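Local coordinates for transposon Tn7 transposition protein TnsA (Escherichia coli, PDB 1T0F) that cleaves the 5' DNA strands at the ends of the bacterial transposon Tn7, acting together with TnsB as the transposase, at residues E143-L146 with E147-L151; A202-L205 with Q206-D210; E211-I214 with N215-Q219. All blocks are in the same frame, centred on the assembly; numbering follows the deposited sequence.

How the contacts relate
Each contact lies on one continuous piece of chain, so none of them closes a long loop; they follow one another in series, without nesting or crossing. Contact 1 comes first, in the opening turns of helix 143-159, which links strands 129-134 and 163-166 of the nuclease sheet. The chain then passes into the C-terminal part of TnsA, where contact 2 ends helix 198-207 and contact 3 starts helix 213-223. Contacts 2 and 3 have centres about 10 Å apart and meet through Val-216, whose methyls pack on Ile-204 and Lys-208. Contact 1 sits on the opposite side of the chain's centre, about 49 Å from contact 2 and 48 Å from contact 3, centre to centre.

Contact 1 (E143-L146 with E147-L151); sequences ERTL and EKLEL. With MLA (malonic acid), chain F.
Arg-144 sets CG opposite its backbone N (chi1 -180°) and bends at chi2 (53°), which carries the guanidinium forward along the helix to Glu-147, whose CG lies beside its backbone N. The two side chains cross at about a right angle. In the salt bridge, NH1 of Arg-144 reaches OE1 of Glu-147 at 2.9 Å; OE1 is close to the guanidinium plane, yet the arginine meets the carboxylate from above its plane. Another part of the guanidinium edge is taken by malonic acid, with Arg-144 NE 2.8 Å from O1A in a nearly straight bond (171°) and NH2 3.0 Å from O1B. NH2 also bonds to Lys-103 O; gripped along its edge, the flat group is probably fixed in its rotation. CG of Lys-148 lies over one face of it, 4.0 Å from NE of Arg-144, and NZ of Lys-148 makes a weak bond of 3.3 Å to O3B of the malonate. Val-106 N also binds the malonate, which probably comes from the crystallisation liquor. Arg-144, Glu-147 and Lys-148 belong to the first turns of helix 143-159, the crossover helix of a beta-alpha-beta unit in the restriction-enzyme-like nuclease domain. Thr-145 runs alongside Leu-149, CG2 to CD1 at 3.9 Å, and Leu-149 continues inward onto Trp-163 and Ile-165, its side chain about 4 Å from those of the metal ligand Gln-133 and the active-site Lys-135.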
ATOM      1  N   GLU A 143      -8.300 -12.496  17.464  1.00 24.41           N
ATOM      2  CA  GLU A 143      -7.153 -13.080  18.145  1.00 24.18           C
ATOM      3  C   GLU A 143      -6.057 -13.627  17.227  1.00 22.49           C
ATOM      4  O   GLU A 143      -4.876 -13.362  17.455  1.00 21.76           O
ATOM      5  CB  GLU A 143      -7.638 -14.156  19.127  1.00 28.99           C
ATOM      6  CG  GLU A 143      -8.575 -13.574  20.186  1.00 35.14           C
ATOM      7  CD  GLU A 143      -9.275 -14.631  21.021  1.00 39.74           C
ATOM      8  OE1 GLU A 143      -9.830 -15.577  20.429  1.00 42.88           O
ATOM      9  OE2 GLU A 143      -9.282 -14.507  22.265  1.00 42.18           O
ATOM     10  N   ARG A 144      -6.425 -14.372  16.191  1.00 21.30           N
ATOM     11  CA  ARG A 144      -5.408 -14.909  15.288  1.00 22.03           C
ATOM     12  C   ARG A 144      -4.714 -13.780  14.516  1.00 21.96           C
ATOM     13  O   ARG A 144      -3.508 -13.833  14.275  1.00 21.47           O
ATOM     14  CB  ARG A 144      -6.028 -15.906  14.306  1.00 23.36           C
ATOM     15  CG  ARG A 144      -5.021 -16.518  13.335  1.00 25.28           C
ATOM     16  CD  ARG A 144      -3.830 -17.116  14.084  1.00 25.26           C
ATOM     17  NE  ARG A 144      -2.932 -17.858  13.199  1.00 25.45           N
ATOM     18  CZ  ARG A 144      -1.775 -18.388  13.586  1.00 25.15           C
ATOM     19  NH1 ARG A 144      -1.366 -18.258  14.841  1.00 22.92           N
ATOM     20  NH2 ARG A 144      -1.029 -19.065  12.720  1.00 26.98           N
ATOM     21  N   THR A 145      -5.474 -12.758  14.134  1.00 21.37           N
ATOM     22  CA  THR A 145      -4.888 -11.627  13.410  1.00 21.13           C
ATOM     23  C   THR A 145      -3.846 -10.990  14.313  1.00 18.39           C
ATOM     24  O   THR A 145      -2.743 -10.670  13.864  1.00 19.24           O
ATOM     25  CB  THR A 145      -5.949 -10.582  13.032  1.00 20.41           C
ATOM     26  OG1 THR A 145      -6.856 -11.156  12.089  1.00 23.22           O
ATOM     27  CG2 THR A 145      -5.297  -9.340  12.409  1.00 20.52           C
ATOM     28  N   LEU A 146      -4.192 -10.823  15.588  1.00 18.72           N
ATOM     29  CA  LEU A 146      -3.283 -10.241  16.569  1.00 19.18           C
ATOM     30  C   LEU A 146      -2.044 -11.120  16.767  1.00 21.96           C
ATOM     31  O   LEU A 146      -0.941 -10.606  16.957  1.00 18.44           O
ATOM     32  CB  LEU A 146      -3.993 -10.033  17.916  1.00 21.17           C
ATOM     33  CG  LEU A 146      -5.074  -8.939  17.977  1.00 20.86           C
ATOM     34  CD1 LEU A 146      -5.717  -8.929  19.361  1.00 21.75           C
ATOM     35  CD2 LEU A 146      -4.456  -7.561  17.679  1.00 20.34           C
ATOM     36  N   GLU A 147      -2.209 -12.441  16.726  1.00 20.55           N
ATOM     37  CA  GLU A 147      -1.042 -13.319  16.887  1.00 21.84           C
ATOM     38  C   GLU A 147      -0.078 -13.127  15.720  1.00 18.30           C
ATOM     39  O   GLU A 147       1.135 -13.046  15.912  1.00 20.30           O
ATOM     40  CB  GLU A 147      -1.444 -14.801  16.932  1.00 23.73           C
ATOM     41  CG  GLU A 147      -2.261 -15.224  18.131  1.00 27.89           C
ATOM     42  CD  GLU A 147      -2.475 -16.730  18.159  1.00 30.71           C
ATOM     43  OE1 GLU A 147      -2.811 -17.301  17.104  1.00 31.19           O
ATOM     44  OE2 GLU A 147      -2.306 -17.340  19.233  1.00 34.41           O
ATOM     45  N   LYS A 148      -0.618 -13.066  14.509  1.00 19.96           N
ATOM     46  CA  LYS A 148       0.228 -12.901  13.333  1.00 20.85           C
ATOM     47  C   LYS A 148       0.881 -11.524  13.315  1.00 21.03           C
ATOM     48  O   LYS A 148       2.013 -11.370  12.855  1.00 20.79           O
ATOM     49  CB  LYS A 148      -0.577 -13.147  12.060  1.00 22.62           C
ATOM     50  CG  LYS A 148      -0.910 -14.630  11.865  1.00 26.29           C
ATOM     51  CD  LYS A 148      -1.521 -14.913  10.508  1.00 27.96           C
ATOM     52  CE  LYS A 148      -2.926 -14.352  10.392  1.00 31.70           C
ATOM     53  NZ  LYS A 148      -3.468 -14.555   9.017  1.00 34.20           N
ATOM     54  N   LEU A 149       0.174 -10.527  13.828  1.00 19.63           N
ATOM     55  CA  LEU A 149       0.736  -9.183  13.891  1.00 18.72           C
ATOM     56  C   LEU A 149       1.871  -9.168  14.911  1.00 18.75           C
ATOM     57  O   LEU A 149       2.867  -8.480  14.716  1.00 19.09           O
ATOM     58  CB  LEU A 149      -0.343  -8.169  14.277  1.00 17.50           C
ATOM     59  CG  LEU A 149      -1.373  -7.834  13.200  1.00 17.16           C
ATOM     60  CD1 LEU A 149      -2.501  -6.991  13.809  1.00 16.86           C
ATOM     61  CD2 LEU A 149      -0.692  -7.075  12.050  1.00 17.72           C
ATOM     62  N   GLU A 150       1.733  -9.929  16.000  1.00 18.18           N
ATOM     63  CA  GLU A 150       2.796  -9.970  17.008  1.00 18.30           C
ATOM     64  C   GLU A 150       4.056 -10.610  16.414  1.00 19.98           C
ATOM     65  O   GLU A 150       5.178 -10.173  16.686  1.00 17.85           O
ATOM     66  CB  GLU A 150       2.331 -10.744  18.251  1.00 17.94           C
ATOM     67  CG  GLU A 150       3.372 -10.912  19.351  1.00 20.51           C
ATOM     68  CD  GLU A 150       3.926  -9.599  19.887  1.00 24.75           C
ATOM     69  OE1 GLU A 150       3.323  -8.525  19.637  1.00 24.69           O
ATOM     70  OE2 GLU A 150       4.966  -9.647  20.580  1.00 24.63           O
ATOM     71  N   LEU A 151       3.879 -11.654  15.609  1.00 19.82           N
ATOM     72  CA  LEU A 151       5.036 -12.302  14.980  1.00 20.99           C
ATOM     73  C   LEU A 151       5.766 -11.278  14.113  1.00 19.89           C
ATOM     74  O   LEU A 151       6.996 -11.150  14.157  1.00 18.33           O
ATOM     75  CB  LEU A 151       4.591 -13.459  14.085  1.00 21.72           C
ATOM     76  CG  LEU A 151       4.027 -14.711  14.760  1.00 25.66           C
ATOM     77  CD1 LEU A 151       3.630 -15.720  13.684  1.00 23.94           C
ATOM     78  CD2 LEU A 151       5.074 -15.307  15.707  1.00 25.95           C
TER
HETATM   79  C1  MLA F1001      -2.980 -19.151   9.739  1.00 36.18           C
HETATM   80  O1A MLA F1001      -3.481 -18.365  10.480  1.00 32.91           O
HETATM   81  O1B MLA F1001      -2.109 -20.081  10.156  1.00 32.77           O
HETATM   82  C2  MLA F1001      -3.223 -19.242   8.233  1.00 35.77           C
HETATM   83  C3  MLA F1001      -4.446 -18.511   7.705  1.00 39.81           C
HETATM   84  O3A MLA F1001      -5.558 -18.941   7.700  1.00 40.31           O
HETATM   85  O3B MLA F1001      -4.144 -17.281   7.233  1.00 42.59           O

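Contact 2 (A202-L205 with Q206-D210); sequences AHIL and QEKGD
Lys-208 lays the base of its side chain against Ile-204, one turn earlier, and can be traced outward from CB. That first carbon lies 3.4 Å from the carbonyl O of Ile-204, the same oxygen that accepts the backbone N-H of Lys-208 at 3.0 Å. CG comes next, 3.3 Å from the same O and 4.2 Å from CG2 of Ile-204, a loose apolar touch. After a bend at chi2 (-70°) CD and CE stand off, and a second at chi4 (57°) brings NZ back to 4.5 Å from CG2 of Ile-204, at the limit of contact. This is the C-terminal end of helix 198-207, in the C-terminal region of TnsA, and Lys-208 is the first residue to leave helical backbone angles. The regular pattern fails just here, for Gly-209 N approaches Leu-205 O to 3.1 Å at too poor an angle for a bond, and gives only a weak one to Gln-206 O. The backbone of Gly-209 is also hydrogen-bonded to that of Ala-258. On the preceding turn, CB of Gln-206 rests 3.1 Å from Ala-202 O, while Ile-204 and Lys-208 both lean on Val-216 of helix 213-223, and Ala-202 and Leu-205 face Ile-262.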
ATOM      1  N   ALA A 202       0.552  16.482 -21.198  1.00 33.51           N
ATOM      2  CA  ALA A 202       1.610  17.047 -20.367  1.00 33.16           C
ATOM      3  C   ALA A 202       1.955  18.473 -20.794  1.00 34.26           C
ATOM      4  O   ALA A 202       2.248  19.326 -19.955  1.00 30.72           O
ATOM      5  CB  ALA A 202       2.856  16.171 -20.444  1.00 34.37           C
ATOM      6  N   HIS A 203       1.929  18.723 -22.100  1.00 34.92           N
ATOM      7  CA  HIS A 203       2.240  20.052 -22.618  1.00 37.52           C
ATOM      8  C   HIS A 203       1.151  21.050 -22.252  1.00 37.05           C
ATOM      9  O   HIS A 203       1.443  22.165 -21.819  1.00 37.16           O
ATOM     10  CB  HIS A 203       2.412  20.017 -24.138  1.00 39.40           C
ATOM     11  CG  HIS A 203       3.644  19.297 -24.591  1.00 44.57           C
ATOM     12  ND1 HIS A 203       3.718  17.923 -24.671  1.00 47.16           N
ATOM     13  CD2 HIS A 203       4.859  19.761 -24.971  1.00 46.16           C
ATOM     14  CE1 HIS A 203       4.924  17.570 -25.082  1.00 47.72           C
ATOM     15  NE2 HIS A 203       5.635  18.667 -25.272  1.00 46.94           N
ATOM     16  N   ILE A 204      -0.102  20.644 -22.425  1.00 36.76           N
ATOM     17  CA  ILE A 204      -1.233  21.505 -22.109  1.00 37.46           C
ATOM     18  C   ILE A 204      -1.241  21.845 -20.621  1.00 37.71           C
ATOM     19  O   ILE A 204      -1.338  23.010 -20.238  1.00 36.61           O
ATOM     20  CB  ILE A 204      -2.569  20.822 -22.486  1.00 38.12           C
ATOM     21  CG1 ILE A 204      -2.606  20.562 -23.992  1.00 38.46           C
ATOM     22  CG2 ILE A 204      -3.749  21.695 -22.064  1.00 38.35           C
ATOM     23  CD1 ILE A 204      -3.842  19.818 -24.462  1.00 39.21           C
ATOM     24  N   LEU A 205      -1.133  20.819 -19.783  1.00 36.54           N
ATOM     25  CA  LEU A 205      -1.131  21.019 -18.343  1.00 37.06           C
ATOM     26  C   LEU A 205       0.034  21.898 -17.908  1.00 37.81           C
ATOM     27  O   LEU A 205      -0.066  22.643 -16.935  1.00 36.53           O
ATOM     28  CB  LEU A 205      -1.074  19.662 -17.630  1.00 37.28           C
ATOM     29  CG  LEU A 205      -2.421  18.942 -17.483  1.00 36.44           C
ATOM     30  CD1 LEU A 205      -3.211  19.000 -18.774  1.00 37.83           C
ATOM     31  CD2 LEU A 205      -2.175  17.504 -17.063  1.00 38.00           C
ATOM     32  N   GLN A 206       1.135  21.806 -18.644  1.00 38.76           N
ATOM     33  CA  GLN A 206       2.333  22.581 -18.359  1.00 41.48           C
ATOM     34  C   GLN A 206       2.082  24.087 -18.510  1.00 42.43           C
ATOM     35  O   GLN A 206       2.401  24.871 -17.614  1.00 42.18           O
ATOM     36  CB  GLN A 206       3.453  22.133 -19.304  1.00 43.90           C
ATOM     37  CG  GLN A 206       4.784  22.829 -19.113  1.00 50.47           C
ATOM     38  CD  GLN A 206       5.837  22.322 -20.085  1.00 54.61           C
ATOM     39  OE1 GLN A 206       6.236  21.154 -20.038  1.00 56.44           O
ATOM     40  NE2 GLN A 206       6.285  23.196 -20.982  1.00 56.83           N
ATOM     41  N   GLU A 207       1.507  24.499 -19.635  1.00 43.43           N
ATOM     42  CA  GLU A 207       1.252  25.923 -19.835  1.00 45.27           C
ATOM     43  C   GLU A 207       0.054  26.444 -19.040  1.00 44.56           C
ATOM     44  O   GLU A 207       0.044  27.601 -18.622  1.00 45.52           O
ATOM     45  CB  GLU A 207       1.075  26.243 -21.323  1.00 47.21           C
ATOM     46  CG  GLU A 207      -0.130  25.617 -21.990  1.00 50.17           C
ATOM     47  CD  GLU A 207      -0.366  26.180 -23.384  1.00 52.36           C
ATOM     48  OE1 GLU A 207       0.544  26.076 -24.233  1.00 52.69           O
ATOM     49  OE2 GLU A 207      -1.463  26.732 -23.629  1.00 52.91           O
ATOM     50  N   LYS A 208      -0.948  25.597 -18.825  1.00 42.77           N
ATOM     51  CA  LYS A 208      -2.130  25.998 -18.065  1.00 41.66           C
ATOM     52  C   LYS A 208      -1.895  25.710 -16.581  1.00 40.69           C
ATOM     53  O   LYS A 208      -2.840  25.601 -15.796  1.00 40.37           O
ATOM     54  CB  LYS A 208      -3.359  25.227 -18.558  1.00 42.32           C
ATOM     55  CG  LYS A 208      -3.645  25.379 -20.049  1.00 44.72           C
ATOM     56  CD  LYS A 208      -4.124  26.778 -20.392  1.00 45.75           C
ATOM     57  CE  LYS A 208      -4.318  26.950 -21.898  1.00 47.45           C
ATOM     58  NZ  LYS A 208      -5.279  25.961 -22.468  1.00 47.86           N
ATOM     59  N   GLY A 209      -0.623  25.600 -16.212  1.00 39.81           N
ATOM     60  CA  GLY A 209      -0.239  25.303 -14.842  1.00 38.60           C
ATOM     61  C   GLY A 209      -0.988  26.012 -13.731  1.00 39.30           C
ATOM     62  O   GLY A 209      -1.260  25.419 -12.686  1.00 37.68           O
ATOM     63  N   ASP A 210      -1.328  27.280 -13.940  1.00 37.34           N
ATOM     64  CA  ASP A 210      -2.027  28.040 -12.910  1.00 38.31           C
ATOM     65  C   ASP A 210      -3.539  27.859 -12.909  1.00 35.87           C
ATOM     66  O   ASP A 210      -4.218  28.347 -12.008  1.00 37.05           O
ATOM     67  CB  ASP A 210      -1.712  29.535 -13.047  1.00 41.20           C
ATOM     68  CG  ASP A 210      -0.257  29.852 -12.774  1.00 46.07           C
ATOM     69  OD1 ASP A 210       0.232  29.503 -11.675  1.00 49.13           O
ATOM     70  OD2 ASP A 210       0.395  30.453 -13.657  1.00 48.30           O
TER

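Contact 3 (E211-I214 with N215-Q219); sequences ENII and NVCKQ
Glu-211 touches the new helix at two places: its CB packs 3.7 Å from CG2 of Val-216, and its extended side chain brings OE1 to 3.6 Å from NE2 of Gln-219, a proximity between polar groups whose planes stand 51° apart. NE2 of Gln-219 also gives a weak bond to the carbonyl O of Asn-215. Next comes Asn-212, the N-cap. With CG anti to its backbone N (chi1 173°), the amide turns over the start of the helix and OD1 accepts Asn-215 N at 3.1 Å, in the amide plane and on a lone pair; the same oxygen takes a weak bond from Ile-214 N. One oxygen thus serves two N-H groups of the first turn, while the backbone O of Asn-212 accepts from Val-216 N in the first regular helical bond. The side chain of Asn-215 crosses that of Asn-212 at about a right angle, its ND2 3.6 Å from Asn-212 CB, and a water accepts from both Asn-215 ND2 and Asn-212 N, tying the Asn-215 amide to the backbone of the N-cap residue. Ile-213 follows, reaching along the buried side so that CD1 lies 4.0 Å from SG of Cys-217. On Ile-214, CG2 packs against the aliphatic end of Lys-218, 3.7 Å from CE, where the lysine chain bends at chi3. The other end of the cap amide, Asn-212 ND2, is bonded to Arg-253 O, and the backbones of Glu-211 and Ile-213 pair with Cys-257 and Asn-255. Helix 213-223 thus starts against the 253-257 segment, with Ile-213 on Leu-260, Ile-214 on Leu-232 of helix 230-240, and Cys-217 on Leu-232 and Thr-231 of that same helix.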
ATOM      1  N   GLU A 211      -4.071  27.160 -13.905  1.00 33.43           N
ATOM      2  CA  GLU A 211      -5.513  26.974 -13.984  1.00 34.46           C
ATOM      3  C   GLU A 211      -6.048  25.671 -13.393  1.00 33.89           C
ATOM      4  O   GLU A 211      -5.322  24.682 -13.266  1.00 32.23           O
ATOM      5  CB  GLU A 211      -5.969  27.132 -15.441  1.00 36.50           C
ATOM      6  CG  GLU A 211      -5.735  28.551 -15.969  1.00 40.60           C
ATOM      7  CD  GLU A 211      -6.172  28.748 -17.413  1.00 43.72           C
ATOM      8  OE1 GLU A 211      -7.364  28.528 -17.719  1.00 47.24           O
ATOM      9  OE2 GLU A 211      -5.320  29.135 -18.241  1.00 44.92           O
ATOM     10  N   ASN A 212      -7.325  25.694 -13.020  1.00 31.60           N
ATOM     11  CA  ASN A 212      -8.004  24.544 -12.432  1.00 31.40           C
ATOM     12  C   ASN A 212      -8.092  23.401 -13.442  1.00 30.71           C
ATOM     13  O   ASN A 212      -8.482  23.602 -14.592  1.00 30.57           O
ATOM     14  CB  ASN A 212      -9.401  24.963 -11.956  1.00 30.08           C
ATOM     15  CG  ASN A 212     -10.240  23.793 -11.489  1.00 29.95           C
ATOM     16  OD1 ASN A 212     -10.900  23.128 -12.286  1.00 29.41           O
ATOM     17  ND2 ASN A 212     -10.210  23.530 -10.189  1.00 31.74           N
ATOM     18  N   ILE A 213      -7.740  22.194 -13.001  1.00 29.70           N
ATOM     19  CA  ILE A 213      -7.738  21.027 -13.880  1.00 27.92           C
ATOM     20  C   ILE A 213      -9.060  20.700 -14.575  1.00 27.10           C
ATOM     21  O   ILE A 213      -9.062  20.316 -15.741  1.00 27.56           O
ATOM     22  CB  ILE A 213      -7.242  19.760 -13.117  1.00 27.99           C
ATOM     23  CG1 ILE A 213      -7.170  18.565 -14.069  1.00 28.25           C
ATOM     24  CG2 ILE A 213      -8.170  19.447 -11.964  1.00 25.03           C
ATOM     25  CD1 ILE A 213      -6.194  18.748 -15.206  1.00 27.80           C
ATOM     26  N   ILE A 214     -10.181  20.839 -13.874  1.00 26.63           N
ATOM     27  CA  ILE A 214     -11.472  20.531 -14.484  1.00 27.14           C
ATOM     28  C   ILE A 214     -11.808  21.557 -15.572  1.00 28.42           C
ATOM     29  O   ILE A 214     -12.279  21.197 -16.653  1.00 26.62           O
ATOM     30  CB  ILE A 214     -12.599  20.507 -13.428  1.00 27.64           C
ATOM     31  CG1 ILE A 214     -12.211  19.578 -12.269  1.00 26.65           C
ATOM     32  CG2 ILE A 214     -13.897  20.035 -14.069  1.00 26.73           C
ATOM     33  CD1 ILE A 214     -11.898  18.146 -12.692  1.00 26.30           C
ATOM     34  N   ASN A 215     -11.558  22.831 -15.286  1.00 28.88           N
ATOM     35  CA  ASN A 215     -11.826  23.885 -16.262  1.00 30.34           C
ATOM     36  C   ASN A 215     -11.003  23.636 -17.520  1.00 30.31           C
ATOM     37  O   ASN A 215     -11.526  23.678 -18.634  1.00 30.54           O
ATOM     38  CB  ASN A 215     -11.482  25.260 -15.686  1.00 29.15           C
ATOM     39  CG  ASN A 215     -12.439  25.688 -14.599  1.00 30.03           C
ATOM     40  OD1 ASN A 215     -13.554  25.176 -14.504  1.00 30.28           O
ATOM     41  ND2 ASN A 215     -12.016  26.643 -13.779  1.00 29.75           N
ATOM     42  N   VAL A 216      -9.715  23.357 -17.339  1.00 30.34           N
ATOM     43  CA  VAL A 216      -8.836  23.094 -18.468  1.00 30.20           C
ATOM     44  C   VAL A 216      -9.313  21.914 -19.314  1.00 31.19           C
ATOM     45  O   VAL A 216      -9.344  22.008 -20.543  1.00 30.22           O
ATOM     46  CB  VAL A 216      -7.383  22.836 -18.005  1.00 31.28           C
ATOM     47  CG1 VAL A 216      -6.536  22.373 -19.182  1.00 28.77           C
ATOM     48  CG2 VAL A 216      -6.795  24.109 -17.422  1.00 31.71           C
ATOM     49  N   CYS A 217      -9.683  20.807 -18.674  1.00 29.13           N
ATOM     50  CA  CYS A 217     -10.160  19.648 -19.424  1.00 30.03           C
ATOM     51  C   CYS A 217     -11.352  20.016 -20.305  1.00 31.68           C
ATOM     52  O   CYS A 217     -11.446  19.581 -21.452  1.00 30.93           O
ATOM     53  CB  CYS A 217     -10.571  18.514 -18.479  1.00 30.79           C
ATOM     54  SG  CYS A 217      -9.183  17.694 -17.664  1.00 31.38           S
ATOM     55  N   LYS A 218     -12.268  20.805 -19.759  1.00 32.96           N
ATOM     56  CA  LYS A 218     -13.449  21.214 -20.510  1.00 36.00           C
ATOM     57  C   LYS A 218     -13.096  22.186 -21.622  1.00 37.50           C
ATOM     58  O   LYS A 218     -13.635  22.104 -22.726  1.00 39.01           O
ATOM     59  CB  LYS A 218     -14.487  21.829 -19.570  1.00 35.24           C
ATOM     60  CG  LYS A 218     -15.253  20.769 -18.791  1.00 38.40           C
ATOM     61  CD  LYS A 218     -16.364  21.331 -17.920  1.00 39.56           C
ATOM     62  CE  LYS A 218     -15.840  21.882 -16.609  1.00 41.02           C
ATOM     63  NZ  LYS A 218     -16.931  21.935 -15.587  1.00 40.31           N
ATOM     64  N   GLN A 219     -12.182  23.102 -21.330  1.00 39.22           N
ATOM     65  CA  GLN A 219     -11.764  24.078 -22.320  1.00 42.19           C
ATOM     66  C   GLN A 219     -11.005  23.368 -23.434  1.00 43.75           C
ATOM     67  O   GLN A 219     -10.996  23.822 -24.578  1.00 44.23           O
ATOM     68  CB  GLN A 219     -10.907  25.160 -21.653  1.00 43.27           C
ATOM     69  CG  GLN A 219     -11.658  25.886 -20.538  1.00 46.43           C
ATOM     70  CD  GLN A 219     -10.888  27.043 -19.929  1.00 49.30           C
ATOM     71  OE1 GLN A 219     -10.701  28.084 -20.560  1.00 49.84           O
ATOM     72  NE2 GLN A 219     -10.441  26.867 -18.690  1.00 50.66           N
TER
HETATM   73  O   HOH W   1      -9.338  27.534 -14.373  1.00 33.74           O